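Local coordinates for Na Glutathione S-transferase 1 (Necator americanus, PDB 2ON7), which probably conjugates glutathione to electrophilic compounds, acting as a glutathione S-transferase of a human hookworm, at residues 101-104 and 105-109; 116-119 and 120-123; 152-155 and 156-159; 160-163 and 164-168; 194-197 and 198-202. One frame throughout, in Å; residues are numbered along the deposited sequence.

Interaction 1: 101-104 and 105-109; sequences EIKS and FFYTV
Y107 lies across K103, one helical turn further on, and its ring packs beside the backbone oxygen and the aliphatic chain of the lysine. Followed outward, CB of Y107 starts 3.4 Å from K103 O. Its CG stays beside the same oxygen, and CD2 comes closest to it, 3.1 Å from K103 O, obliquely to the ring. CD2 and CE2 then run past the lysine CG, with Y107 CE2 3.8 Å from K103 CG. CE2 and CZ also meet NZ, since the lysine is extended as far as CE and only then bends (chi4 62°), which turns the amine toward the phenol end. The hydroxyl stands 3.3 Å away, from Y107 OH to K103 NZ. K103 O also accepts the amide of Y107, at an angle of 161° at the hydrogen.

On another flank the T108 hydroxyl turns back to S104, OG1 donating to S104 O at 3.1 Å almost in line with the carbonyl. This gives the oxygen a donor at a kink, where T108 N does not bond back to it in the regular helical way.

The contact forms the last turns of helix 82-109 in the all-helical domain. I102 and F105 lean on H163 and M167 of helix 155-168, S104 and F105 reach V124 and L125 of helix 117-141, and R113 in the following loop covers S104 and T108.

Interaction 2: 116-119 and 120-123; sequences DVEQ and LKKE
The carboxylate of E118 takes the amine of K121 from above its plane, 43° out of it, in a salt bridge of 2.6 Å between E118 OE1 and K121 NZ. The two side chains run alongside each other in the same direction; E118 folds over at chi2 (70°), and K121 bends at chi3 to bring its CE and NZ round to OE1. The other carboxylate, on D116, is met on the anti side of OD1 by the amide of Q119, 34° out of the carboxylate plane and 3.2 Å from D116 OD1 to Q119 N. That bond makes D116 the N-cap of helix 117-141, using its side chain for an amide of the first turn while its carbonyl enters the regular helix, D116 O accepting from L120 N at 2.7 Å. L120 CG packs against this same carbonyl oxygen, 3.3 Å from D116 O, and the leucine turns inward against F105 and T108 of helix 82-109. K122 curls back along the outer flank. K122 N donates to E118 O at 3.1 Å, and the amine adds a weak bond to that oxygen, 3.3 Å from K122 NZ to E118 O. Beyond its salt bridge, K121 packs on V171 and E173 of a loop.

Interaction 3: 152-155 and 156-159; sequences SLTW and VDLL
W155 O is gripped by two amides of the next turn. L159 N meets it in the carbonyl plane at 3.3 Å, with an angle of 174° at the hydrogen, while L158 N sits above that plane, 3.2 Å from W155 O. In the same turn, OD1 of D157 accepts T154 N at 2.9 Å on the anti side of the carboxylate; the aspartate CG lies beside its backbone N (chi1 -67°), which swings the acid back over the preceding residues. OD2 of the same acid is taken by the amide of L148.

L153 passes the aspartate in the opposite direction, its CD2 3.6 Å from D157 CB, and then crosses L158 at about a right angle, with 3.8 Å between L153 CD2 and L158 CD2. The indole of W155 lies beside L159, W155 CZ3 touching L159 CD1 at 3.8 Å, and wedges among C68 and A72 of helix 64-75 and V88 and A92 of helix 82-109.

T154 and D157 occupy the ends of a Thr-x-x-Asp capping-box sequence, of which the amide-to-carboxylate half is formed, and L153 with L158 makes a hydrophobic staple. Both features are familiar at the start of this buried helix in the glutathione S-transferase fold.

Interaction 4: 160-163 and 164-168; sequences VSEH and NATML
V160 shares its flank with N164: the amide N of N164 donates to V160 O at 3.1 Å, and the two side chains run the same way, with V160 CG1 3.9 Å from N164 OD1. The asparagine CG stands beside its own backbone N (chi1 -68°), which carries the carboxamide back over the V160 carbonyl. S161 O accepts the amide of A165, while the serine hydroxyl bonds to D157 O one turn earlier. At E162 the backbone oxygen has two donors, which arrive from opposite faces of its plane: T166 N, 3.1 Å from E162 O, and T166 OG1, also 3.1 Å from E162 O. Helix 155-168 is the central buried helix of the all-helical domain, and here it faces the thioredoxin-like domain: R12 forms a salt bridge with the E162 carboxylate and a hydrogen bond with the T166 hydroxyl, while R189 of helix 179-189 pairs with E162 OE1. H163, on another flank, has M167 over one face of its ring in a CH-pi contact, M167 CG lying 3.8 Å from the H163 ring centroid and 28° off the normal. The methionine sulfur is more oblique, and Y95 and Y98 of helix 82-109 meet the imidazole as well.

Interaction 5: 194-197 and 198-202; sequences LKKW and IETRP
W197, I198 and E199 carry the contact at the C-terminal end of helix 192-200, where R201 is the first residue to depart from helical geometry. Over the centre of the six-membered indole ring of W197 lies CB of R201, 3.6 Å from R201 CB to the W197 ring centroid and 15° off the normal, a CH-pi contact. The arginine CG is tucked between backbone N and carbonyl (chi1 66°), from where the chain runs straight out and leaves the guanidinium nearly perpendicular to the indole. The head group reaches E162 and E16 through NH2, and E16 of helix 16-25 also accepts W197 NE1, so this helix end is tied to the thioredoxin-like domain.

W197 O is held by two amides: R201 N at 2.8 Å, little tilted from the carbonyl plane, and T200 N at 3.2 Å, well above it. On the exposed flank E199 and K195 form a weak salt bridge, 3.5 Å from K195 NZ to E199 OE1.

I198 bends toward L194, with 4.2 Å between I198 CD1 and L194 CD2. Over one face of the R201 guanidinium, displaced toward its rim, sits I198 CG1, 3.8 Å above the plane.

In the fold
Interaction 3, at the loop leading into helix 155-168, and interaction 4, further along that helix, are largely buried; the first is shaped by capping and staple contacts, the second by polar side chains whose partners lie outside its segments, among them R12 and R189. Interaction 2 is a surface contact whose centre lies about 23 Å from the centre of the chain, rich in charged side chains, and touches interaction 1, where helix 82-109 ends against the start of helix 117-141. Interaction 1 is partly buried and also packs on interaction 4. Interaction 5 combines an exposed flank with a buried arginine; a salt bridge joins it to interaction 4, whereas leucine packing, L158 on L194, joins it to interaction 3.

Interaction 1: 101-104 and 105-109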
loop_
_atom_site.group_PDB
_atom_site.type_symbol
_atom_site.label_atom_id
_atom_site.label_comp_id
_atom_site.label_asym_id
_atom_site.label_seq_id
_atom_site.Cartn_x
_atom_site.Cartn_y
_atom_site.Cartn_z
ATOM N N GLU A 101 -7.282 10.353 -0.514
ATOM C CA GLU A 101 -7.828 11.651 -0.095
ATOM C C GLU A 101 -8.344 12.466 -1.268
ATOM O O GLU A 101 -9.416 13.094 -1.168
ATOM C CB GLU A 101 -6.773 12.478 0.632
ATOM C CG GLU A 101 -6.777 12.320 2.134
ATOM C CD GLU A 101 -5.415 12.568 2.755
ATOM O OE1 GLU A 101 -5.158 12.005 3.835
ATOM O OE2 GLU A 101 -4.587 13.291 2.159
ATOM N N ILE A 102 -7.590 12.454 -2.374
ATOM C CA ILE A 102 -7.859 13.370 -3.503
ATOM C C ILE A 102 -8.616 12.752 -4.693
ATOM O O ILE A 102 -8.978 13.451 -5.614
ATOM C CB ILE A 102 -6.557 14.096 -3.995
ATOM C CG1 ILE A 102 -5.819 13.260 -5.039
ATOM C CG2 ILE A 102 -5.647 14.476 -2.781
ATOM C CD1 ILE A 102 -4.634 13.971 -5.688
ATOM N N LYS A 103 -8.793 11.434 -4.669
ATOM C CA LYS A 103 -9.556 10.679 -5.673
ATOM C C LYS A 103 -10.804 11.417 -6.238
ATOM O O LYS A 103 -11.056 11.380 -7.431
ATOM C CB LYS A 103 -9.967 9.334 -5.067
ATOM C CG LYS A 103 -10.203 8.236 -6.059
ATOM C CD LYS A 103 -10.201 6.890 -5.345
ATOM C CE LYS A 103 -10.730 5.792 -6.264
ATOM N NZ LYS A 103 -9.859 5.640 -7.479
ATOM N N SER A 104 -11.563 12.092 -5.390
ATOM C CA SER A 104 -12.668 12.906 -5.845
ATOM C C SER A 104 -12.283 14.190 -6.617
ATOM O O SER A 104 -13.055 14.641 -7.479
ATOM C CB SER A 104 -13.587 13.265 -4.669
ATOM O OG SER A 104 -12.934 14.155 -3.795
ATOM N N PHE A 105 -11.148 14.810 -6.292
ATOM C CA PHE A 105 -10.689 15.929 -7.105
ATOM C C PHE A 105 -10.203 15.484 -8.490
ATOM O O PHE A 105 -10.670 15.995 -9.502
ATOM C CB PHE A 105 -9.594 16.752 -6.433
ATOM C CG PHE A 105 -8.973 17.741 -7.364
ATOM C CD1 PHE A 105 -9.609 18.969 -7.615
ATOM C CD2 PHE A 105 -7.810 17.421 -8.066
ATOM C CE1 PHE A 105 -9.066 19.886 -8.522
ATOM C CE2 PHE A 105 -7.261 18.317 -8.972
ATOM C CZ PHE A 105 -7.893 19.560 -9.205
ATOM N N PHE A 106 -9.232 14.553 -8.497
ATOM C CA PHE A 106 -8.581 14.018 -9.697
ATOM C C PHE A 106 -9.554 13.507 -10.757
ATOM O O PHE A 106 -9.508 13.935 -11.905
ATOM C CB PHE A 106 -7.627 12.897 -9.287
ATOM C CG PHE A 106 -6.601 12.552 -10.333
ATOM C CD1 PHE A 106 -6.787 11.440 -11.172
ATOM C CD2 PHE A 106 -5.443 13.334 -10.487
ATOM C CE1 PHE A 106 -5.842 11.113 -12.151
ATOM C CE2 PHE A 106 -4.474 12.990 -11.455
ATOM C CZ PHE A 106 -4.674 11.889 -12.286
ATOM N N TYR A 107 -10.446 12.605 -10.357
ATOM C CA TYR A 107 -11.462 12.027 -11.254
ATOM C C TYR A 107 -12.442 13.057 -11.834
ATOM O O TYR A 107 -13.010 12.836 -12.908
ATOM C CB TYR A 107 -12.183 10.848 -10.570
ATOM C CG TYR A 107 -11.324 9.588 -10.553
ATOM C CD1 TYR A 107 -11.628 8.486 -11.365
ATOM C CD2 TYR A 107 -10.180 9.519 -9.766
ATOM C CE1 TYR A 107 -10.825 7.330 -11.356
ATOM C CE2 TYR A 107 -9.363 8.385 -9.762
ATOM C CZ TYR A 107 -9.689 7.290 -10.555
ATOM O OH TYR A 107 -8.854 6.174 -10.530
ATOM N N THR A 108 -12.619 14.181 -11.134
ATOM C CA THR A 108 -13.377 15.320 -11.650
ATOM C C THR A 108 -12.529 16.159 -12.613
ATOM O O THR A 108 -13.024 16.560 -13.671
ATOM C CB THR A 108 -13.980 16.212 -10.511
ATOM O OG1 THR A 108 -14.950 15.464 -9.777
ATOM C CG2 THR A 108 -14.665 17.465 -11.078
ATOM N N VAL A 109 -11.270 16.436 -12.253
ATOM C CA VAL A 109 -10.424 17.285 -13.105
ATOM C C VAL A 109 -10.073 16.596 -14.445
ATOM O O VAL A 109 -10.003 17.251 -15.499
ATOM C CB VAL A 109 -9.175 17.846 -12.369
ATOM C CG1 VAL A 109 -8.056 16.782 -12.256
ATOM C CG2 VAL A 109 -8.674 19.132 -13.062
#

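Interaction 2: 116-119 and 120-123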
loop_
_atom_site.group_PDB
_atom_site.type_symbol
_atom_site.label_atom_id
_atom_site.label_comp_id
_atom_site.label_asym_id
_atom_site.label_seq_id
_atom_site.Cartn_x
_atom_site.Cartn_y
_atom_site.Cartn_z
ATOM N N ASP A 116 -17.627 19.956 -8.970
ATOM C CA ASP A 116 -17.073 21.298 -9.150
ATOM C C ASP A 116 -15.582 21.456 -8.803
ATOM O O ASP A 116 -15.197 21.500 -7.627
ATOM C CB ASP A 116 -17.893 22.354 -8.426
ATOM C CG ASP A 116 -17.436 23.741 -8.764
ATOM O OD1 ASP A 116 -16.222 24.005 -8.604
ATOM O OD2 ASP A 116 -18.272 24.553 -9.215
ATOM N N VAL A 117 -14.772 21.574 -9.863
ATOM C CA VAL A 117 -13.319 21.815 -9.816
ATOM C C VAL A 117 -12.788 22.774 -8.736
ATOM O O VAL A 117 -12.188 22.328 -7.764
ATOM C CB VAL A 117 -12.770 22.237 -11.206
ATOM C CG1 VAL A 117 -12.548 21.008 -12.099
ATOM C CG2 VAL A 117 -13.697 23.302 -11.881
ATOM N N GLU A 118 -13.004 24.081 -8.906
ATOM C CA GLU A 118 -12.428 25.079 -7.995
ATOM C C GLU A 118 -12.782 24.778 -6.519
ATOM O O GLU A 118 -11.960 24.966 -5.612
ATOM C CB GLU A 118 -12.871 26.488 -8.408
ATOM C CG GLU A 118 -11.753 27.548 -8.364
ATOM C CD GLU A 118 -10.691 27.368 -9.456
ATOM O OE1 GLU A 118 -9.484 27.490 -9.140
ATOM O OE2 GLU A 118 -11.063 27.109 -10.630
ATOM N N GLN A 119 -14.010 24.292 -6.311
ATOM C CA GLN A 119 -14.526 23.916 -4.994
ATOM C C GLN A 119 -13.882 22.633 -4.463
ATOM O O GLN A 119 -13.484 22.570 -3.297
ATOM C CB GLN A 119 -16.056 23.790 -5.042
ATOM C CG GLN A 119 -16.830 25.129 -4.868
ATOM C CD GLN A 119 -17.088 25.900 -6.179
ATOM O OE1 GLN A 119 -18.235 26.225 -6.504
ATOM N NE2 GLN A 119 -16.023 26.208 -6.919
ATOM N N LEU A 120 -13.788 21.612 -5.313
ATOM C CA LEU A 120 -13.026 20.406 -4.966
ATOM C C LEU A 120 -11.506 20.646 -4.845
ATOM O O LEU A 120 -10.820 19.879 -4.182
ATOM C CB LEU A 120 -13.351 19.223 -5.907
ATOM C CG LEU A 120 -14.789 18.658 -5.921
ATOM C CD1 LEU A 120 -15.115 17.959 -7.242
ATOM C CD2 LEU A 120 -15.012 17.715 -4.758
ATOM N N LYS A 121 -10.986 21.708 -5.453
ATOM C CA LYS A 121 -9.606 22.116 -5.216
ATOM C C LYS A 121 -9.425 22.613 -3.804
ATOM O O LYS A 121 -8.586 22.088 -3.067
ATOM C CB LYS A 121 -9.148 23.196 -6.185
ATOM C CG LYS A 121 -7.645 23.494 -6.118
ATOM C CD LYS A 121 -7.134 23.995 -7.452
ATOM C CE LYS A 121 -8.114 24.974 -8.062
ATOM N NZ LYS A 121 -7.530 25.743 -9.176
ATOM N N LYS A 122 -10.210 23.627 -3.448
ATOM C CA LYS A 122 -10.241 24.207 -2.102
ATOM C C LYS A 122 -10.401 23.191 -0.978
ATOM O O LYS A 122 -9.514 23.085 -0.123
ATOM C CB LYS A 122 -11.325 25.278 -1.984
ATOM C CG LYS A 122 -10.752 26.679 -2.032
ATOM C CD LYS A 122 -11.768 27.721 -2.515
ATOM C CE LYS A 122 -11.137 28.607 -3.593
ATOM N NZ LYS A 122 -10.511 27.772 -4.711
ATOM N N GLU A 123 -11.509 22.444 -1.000
ATOM C CA GLU A 123 -11.920 21.589 0.121
ATOM C C GLU A 123 -11.277 20.180 0.205
ATOM O O GLU A 123 -11.286 19.557 1.276
ATOM C CB GLU A 123 -13.458 21.493 0.181
ATOM C CG GLU A 123 -14.167 22.783 0.685
ATOM C CD GLU A 123 -15.689 22.723 0.551
ATOM O OE1 GLU A 123 -16.389 23.348 1.382
ATOM O OE2 GLU A 123 -16.192 22.046 -0.380
#

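Interaction 3: 152-155 and 156-159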
loop_
_atom_site.group_PDB
_atom_site.type_symbol
_atom_site.label_atom_id
_atom_site.label_comp_id
_atom_site.label_asym_id
_atom_site.label_seq_id
_atom_site.Cartn_x
_atom_site.Cartn_y
_atom_site.Cartn_z
ATOM N N SER A 152 20.613 7.829 -3.495
ATOM C CA SER A 152 20.464 7.255 -4.801
ATOM C C SER A 152 18.966 7.199 -5.140
ATOM O O SER A 152 18.114 7.181 -4.224
ATOM C CB SER A 152 21.094 5.858 -4.821
ATOM O OG SER A 152 20.366 4.980 -3.987
ATOM N N LEU A 153 18.652 7.179 -6.439
ATOM C CA LEU A 153 17.280 7.022 -6.926
ATOM C C LEU A 153 16.662 5.734 -6.377
ATOM O O LEU A 153 17.296 4.679 -6.383
ATOM C CB LEU A 153 17.268 7.009 -8.486
ATOM C CG LEU A 153 16.014 6.851 -9.388
ATOM C CD1 LEU A 153 15.274 5.540 -9.162
ATOM C CD2 LEU A 153 14.983 8.003 -9.217
ATOM N N THR A 154 15.434 5.838 -5.888
ATOM C CA THR A 154 14.587 4.688 -5.608
ATOM C C THR A 154 13.256 4.944 -6.302
ATOM O O THR A 154 13.002 6.071 -6.740
ATOM C CB THR A 154 14.322 4.502 -4.087
ATOM O OG1 THR A 154 13.467 5.551 -3.627
ATOM C CG2 THR A 154 15.618 4.497 -3.267
ATOM N N TRP A 155 12.399 3.924 -6.383
ATOM C CA TRP A 155 11.103 4.034 -7.067
ATOM C C TRP A 155 10.130 5.092 -6.544
ATOM O O TRP A 155 9.298 5.555 -7.323
ATOM C CB TRP A 155 10.390 2.646 -7.173
ATOM C CG TRP A 155 9.994 1.942 -5.892
ATOM C CD1 TRP A 155 10.817 1.236 -5.044
ATOM C CD2 TRP A 155 8.663 1.808 -5.348
ATOM N NE1 TRP A 155 10.078 0.710 -4.002
ATOM C CE2 TRP A 155 8.761 1.045 -4.171
ATOM C CE3 TRP A 155 7.397 2.275 -5.747
ATOM C CZ2 TRP A 155 7.641 0.749 -3.370
ATOM C CZ3 TRP A 155 6.270 1.968 -4.965
ATOM C CH2 TRP A 155 6.403 1.196 -3.788
ATOM N N VAL A 156 10.147 5.449 -5.244
ATOM C CA VAL A 156 9.267 6.551 -4.788
ATOM C C VAL A 156 9.609 7.889 -5.445
ATOM O O VAL A 156 8.711 8.676 -5.712
ATOM C CB VAL A 156 9.318 6.915 -3.280
ATOM C CG1 VAL A 156 8.046 6.541 -2.592
ATOM C CG2 VAL A 156 10.580 6.520 -2.611
ATOM N N ASP A 157 10.896 8.177 -5.616
ATOM C CA ASP A 157 11.325 9.375 -6.358
ATOM C C ASP A 157 10.463 9.594 -7.654
ATOM O O ASP A 157 10.035 10.702 -7.957
ATOM C CB ASP A 157 12.828 9.277 -6.656
ATOM C CG ASP A 157 13.688 9.356 -5.362
ATOM O OD1 ASP A 157 14.610 8.536 -5.158
ATOM O OD2 ASP A 157 13.398 10.252 -4.522
ATOM N N LEU A 158 10.157 8.502 -8.344
ATOM C CA LEU A 158 9.463 8.508 -9.621
ATOM C C LEU A 158 7.986 8.717 -9.442
ATOM O O LEU A 158 7.381 9.549 -10.119
ATOM C CB LEU A 158 9.709 7.181 -10.349
ATOM C CG LEU A 158 11.119 6.634 -10.476
ATOM C CD1 LEU A 158 11.012 5.211 -11.016
ATOM C CD2 LEU A 158 11.931 7.516 -11.435
ATOM N N LEU A 159 7.416 7.947 -8.526
ATOM C CA LEU A 159 6.033 8.118 -8.127
ATOM C C LEU A 159 5.662 9.570 -7.920
ATOM O O LEU A 159 4.690 10.073 -8.525
ATOM C CB LEU A 159 5.767 7.363 -6.828
ATOM C CG LEU A 159 5.317 5.907 -6.847
ATOM C CD1 LEU A 159 4.980 5.508 -5.393
ATOM C CD2 LEU A 159 4.120 5.627 -7.863
#

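Interaction 4: 160-163 and 164-168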
loop_
_atom_site.group_PDB
_atom_site.type_symbol
_atom_site.label_atom_id
_atom_site.label_comp_id
_atom_site.label_asym_id
_atom_site.label_seq_id
_atom_site.Cartn_x
_atom_site.Cartn_y
_atom_site.Cartn_z
ATOM N N VAL A 160 6.432 10.218 -7.057
ATOM C CA VAL A 160 6.199 11.594 -6.571
ATOM C C VAL A 160 6.599 12.666 -7.600
ATOM O O VAL A 160 5.853 13.624 -7.832
ATOM C CB VAL A 160 6.986 11.834 -5.227
ATOM C CG1 VAL A 160 6.853 13.242 -4.726
ATOM C CG2 VAL A 160 6.575 10.817 -4.162
ATOM N N SER A 161 7.776 12.525 -8.210
ATOM C CA SER A 161 8.144 13.455 -9.282
ATOM C C SER A 161 7.130 13.408 -10.464
ATOM O O SER A 161 6.603 14.416 -10.873
ATOM C CB SER A 161 9.576 13.239 -9.728
ATOM O OG SER A 161 9.729 11.995 -10.325
ATOM N N GLU A 162 6.833 12.225 -10.970
ATOM C CA GLU A 162 5.844 12.066 -12.032
ATOM C C GLU A 162 4.423 12.571 -11.677
ATOM O O GLU A 162 3.725 13.153 -12.512
ATOM C CB GLU A 162 5.802 10.589 -12.470
ATOM C CG GLU A 162 4.660 10.232 -13.439
ATOM C CD GLU A 162 4.805 10.970 -14.759
ATOM O OE1 GLU A 162 5.940 11.023 -15.307
ATOM O OE2 GLU A 162 3.784 11.497 -15.243
ATOM N N HIS A 163 3.977 12.341 -10.459
ATOM C CA HIS A 163 2.676 12.873 -10.065
ATOM C C HIS A 163 2.626 14.399 -10.058
ATOM O O HIS A 163 1.665 14.986 -10.535
ATOM C CB HIS A 163 2.234 12.324 -8.719
ATOM C CG HIS A 163 0.926 12.878 -8.255
ATOM N ND1 HIS A 163 0.833 13.856 -7.283
ATOM C CD2 HIS A 163 -0.344 12.609 -8.648
ATOM C CE1 HIS A 163 -0.441 14.139 -7.078
ATOM N NE2 HIS A 163 -1.175 13.404 -7.895
ATOM N N ASN A 164 3.668 15.032 -9.543
ATOM C CA ASN A 164 3.760 16.476 -9.485
ATOM C C ASN A 164 3.726 17.109 -10.878
ATOM O O ASN A 164 3.030 18.104 -11.120
ATOM C CB ASN A 164 5.025 16.878 -8.713
ATOM C CG ASN A 164 4.935 16.519 -7.247
ATOM O OD1 ASN A 164 5.939 16.559 -6.504
ATOM N ND2 ASN A 164 3.706 16.186 -6.801
ATOM N N ALA A 165 4.476 16.491 -11.782
ATOM C CA ALA A 165 4.565 16.900 -13.160
ATOM C C ALA A 165 3.165 16.862 -13.783
ATOM O O ALA A 165 2.673 17.861 -14.272
ATOM C CB ALA A 165 5.514 15.994 -13.860
ATOM N N THR A 166 2.504 15.713 -13.707
ATOM C CA THR A 166 1.079 15.581 -14.105
ATOM C C THR A 166 0.152 16.660 -13.480
ATOM O O THR A 166 -0.574 17.345 -14.206
ATOM C CB THR A 166 0.557 14.164 -13.760
ATOM O OG1 THR A 166 1.299 13.192 -14.497
ATOM C CG2 THR A 166 -0.953 14.019 -14.071
ATOM N N MET A 167 0.184 16.813 -12.152
ATOM C CA MET A 167 -0.606 17.865 -11.476
ATOM C C MET A 167 -0.439 19.286 -12.047
ATOM O O MET A 167 -1.439 19.908 -12.407
ATOM C CB MET A 167 -0.409 17.858 -9.943
ATOM C CG MET A 167 -1.115 16.674 -9.285
ATOM S SD MET A 167 -2.946 16.827 -9.433
ATOM C CE MET A 167 -3.196 18.551 -9.193
ATOM N N LEU A 168 0.799 19.770 -12.169
ATOM C CA LEU A 168 1.080 21.074 -12.824
ATOM C C LEU A 168 0.271 21.302 -14.118
ATOM O O LEU A 168 -0.060 22.421 -14.477
ATOM C CB LEU A 168 2.591 21.245 -13.102
ATOM C CG LEU A 168 3.538 21.235 -11.889
ATOM C CD1 LEU A 168 4.924 21.784 -12.215
ATOM C CD2 LEU A 168 2.924 22.047 -10.759
#

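Interaction 5: 194-197 and 198-202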
loop_
_atom_site.group_PDB
_atom_site.type_symbol
_atom_site.label_atom_id
_atom_site.label_comp_id
_atom_site.label_asym_id
_atom_site.label_seq_id
_atom_site.Cartn_x
_atom_site.Cartn_y
_atom_site.Cartn_z
ATOM N N LEU A 194 15.695 8.732 -17.788
ATOM C CA LEU A 194 14.316 9.127 -17.492
ATOM C C LEU A 194 13.871 10.224 -18.482
ATOM O O LEU A 194 12.825 10.105 -19.119
ATOM C CB LEU A 194 14.200 9.658 -16.053
ATOM C CG LEU A 194 13.003 9.276 -15.169
ATOM C CD1 LEU A 194 12.585 10.412 -14.239
ATOM C CD2 LEU A 194 11.800 8.804 -15.976
ATOM N N LYS A 195 14.692 11.274 -18.593
ATOM C CA LYS A 195 14.500 12.402 -19.523
ATOM C C LYS A 195 14.205 11.953 -20.959
ATOM O O LYS A 195 13.241 12.413 -21.566
ATOM C CB LYS A 195 15.737 13.322 -19.486
ATOM C CG LYS A 195 15.670 14.553 -20.355
ATOM C CD LYS A 195 16.609 15.614 -19.780
ATOM C CE LYS A 195 16.185 17.027 -20.146
ATOM N NZ LYS A 195 16.607 17.385 -21.533
ATOM N N LYS A 196 15.063 11.075 -21.486
ATOM C CA LYS A 196 14.821 10.373 -22.743
ATOM C C LYS A 196 13.380 9.744 -22.831
ATOM O O LYS A 196 12.645 10.023 -23.814
ATOM C CB LYS A 196 15.944 9.354 -23.024
ATOM C CG LYS A 196 15.753 8.616 -24.364
ATOM C CD LYS A 196 17.050 8.118 -25.009
ATOM C CE LYS A 196 16.748 7.371 -26.325
ATOM N NZ LYS A 196 15.765 6.198 -26.079
ATOM N N TRP A 197 12.972 8.995 -21.795
ATOM C CA TRP A 197 11.638 8.382 -21.733
ATOM C C TRP A 197 10.478 9.393 -21.773
ATOM O O TRP A 197 9.500 9.203 -22.489
ATOM C CB TRP A 197 11.478 7.400 -20.531
ATOM C CG TRP A 197 10.052 6.884 -20.344
ATOM C CD1 TRP A 197 9.198 7.174 -19.317
ATOM C CD2 TRP A 197 9.325 5.981 -21.210
ATOM N NE1 TRP A 197 8.005 6.548 -19.499
ATOM C CE2 TRP A 197 8.055 5.799 -20.645
ATOM C CE3 TRP A 197 9.633 5.314 -22.398
ATOM C CZ2 TRP A 197 7.084 4.981 -21.234
ATOM C CZ3 TRP A 197 8.664 4.511 -22.979
ATOM C CH2 TRP A 197 7.410 4.344 -22.388
ATOM N N ILE A 198 10.600 10.486 -21.019
ATOM C CA ILE A 198 9.551 11.522 -20.986
ATOM C C ILE A 198 9.438 12.203 -22.354
ATOM O O ILE A 198 8.356 12.674 -22.758
ATOM C CB ILE A 198 9.822 12.493 -19.840
ATOM C CG1 ILE A 198 9.679 11.777 -18.492
ATOM C CG2 ILE A 198 8.956 13.783 -19.914
ATOM C CD1 ILE A 198 10.474 12.534 -17.376
ATOM N N GLU A 199 10.549 12.221 -23.086
ATOM C CA GLU A 199 10.564 12.783 -24.405
ATOM C C GLU A 199 9.998 11.881 -25.502
ATOM O O GLU A 199 9.548 12.382 -26.538
ATOM C CB GLU A 199 11.993 13.179 -24.766
ATOM C CG GLU A 199 12.315 14.590 -24.341
ATOM C CD GLU A 199 13.794 14.819 -23.980
ATOM O OE1 GLU A 199 14.040 15.773 -23.211
ATOM O OE2 GLU A 199 14.696 14.067 -24.430
ATOM N N THR A 200 10.072 10.563 -25.297
ATOM C CA THR A 200 9.799 9.601 -26.354
ATOM C C THR A 200 8.523 8.805 -26.104
ATOM O O THR A 200 7.887 8.358 -27.061
ATOM C CB THR A 200 11.017 8.663 -26.632
ATOM O OG1 THR A 200 11.288 7.851 -25.491
ATOM C CG2 THR A 200 12.275 9.495 -26.982
ATOM N N ARG A 201 8.147 8.648 -24.833
ATOM C CA ARG A 201 6.892 7.998 -24.439
ATOM C C ARG A 201 5.659 8.555 -25.162
ATOM O O ARG A 201 5.621 9.760 -25.481
ATOM C CB ARG A 201 6.667 8.115 -22.897
ATOM C CG ARG A 201 6.443 9.550 -22.337
ATOM C CD ARG A 201 6.350 9.567 -20.835
ATOM N NE ARG A 201 5.834 10.854 -20.354
ATOM C CZ ARG A 201 5.742 11.224 -19.081
ATOM N NH1 ARG A 201 5.235 12.416 -18.767
ATOM N NH2 ARG A 201 6.141 10.415 -18.119
ATOM N N PRO A 202 4.630 7.699 -25.368
ATOM C CA PRO A 202 3.324 8.118 -25.906
ATOM C C PRO A 202 2.745 9.280 -25.117
ATOM O O PRO A 202 2.870 9.351 -23.858
ATOM C CB PRO A 202 2.425 6.905 -25.702
ATOM C CG PRO A 202 3.334 5.789 -25.382
ATOM C CD PRO A 202 4.687 6.251 -25.095
#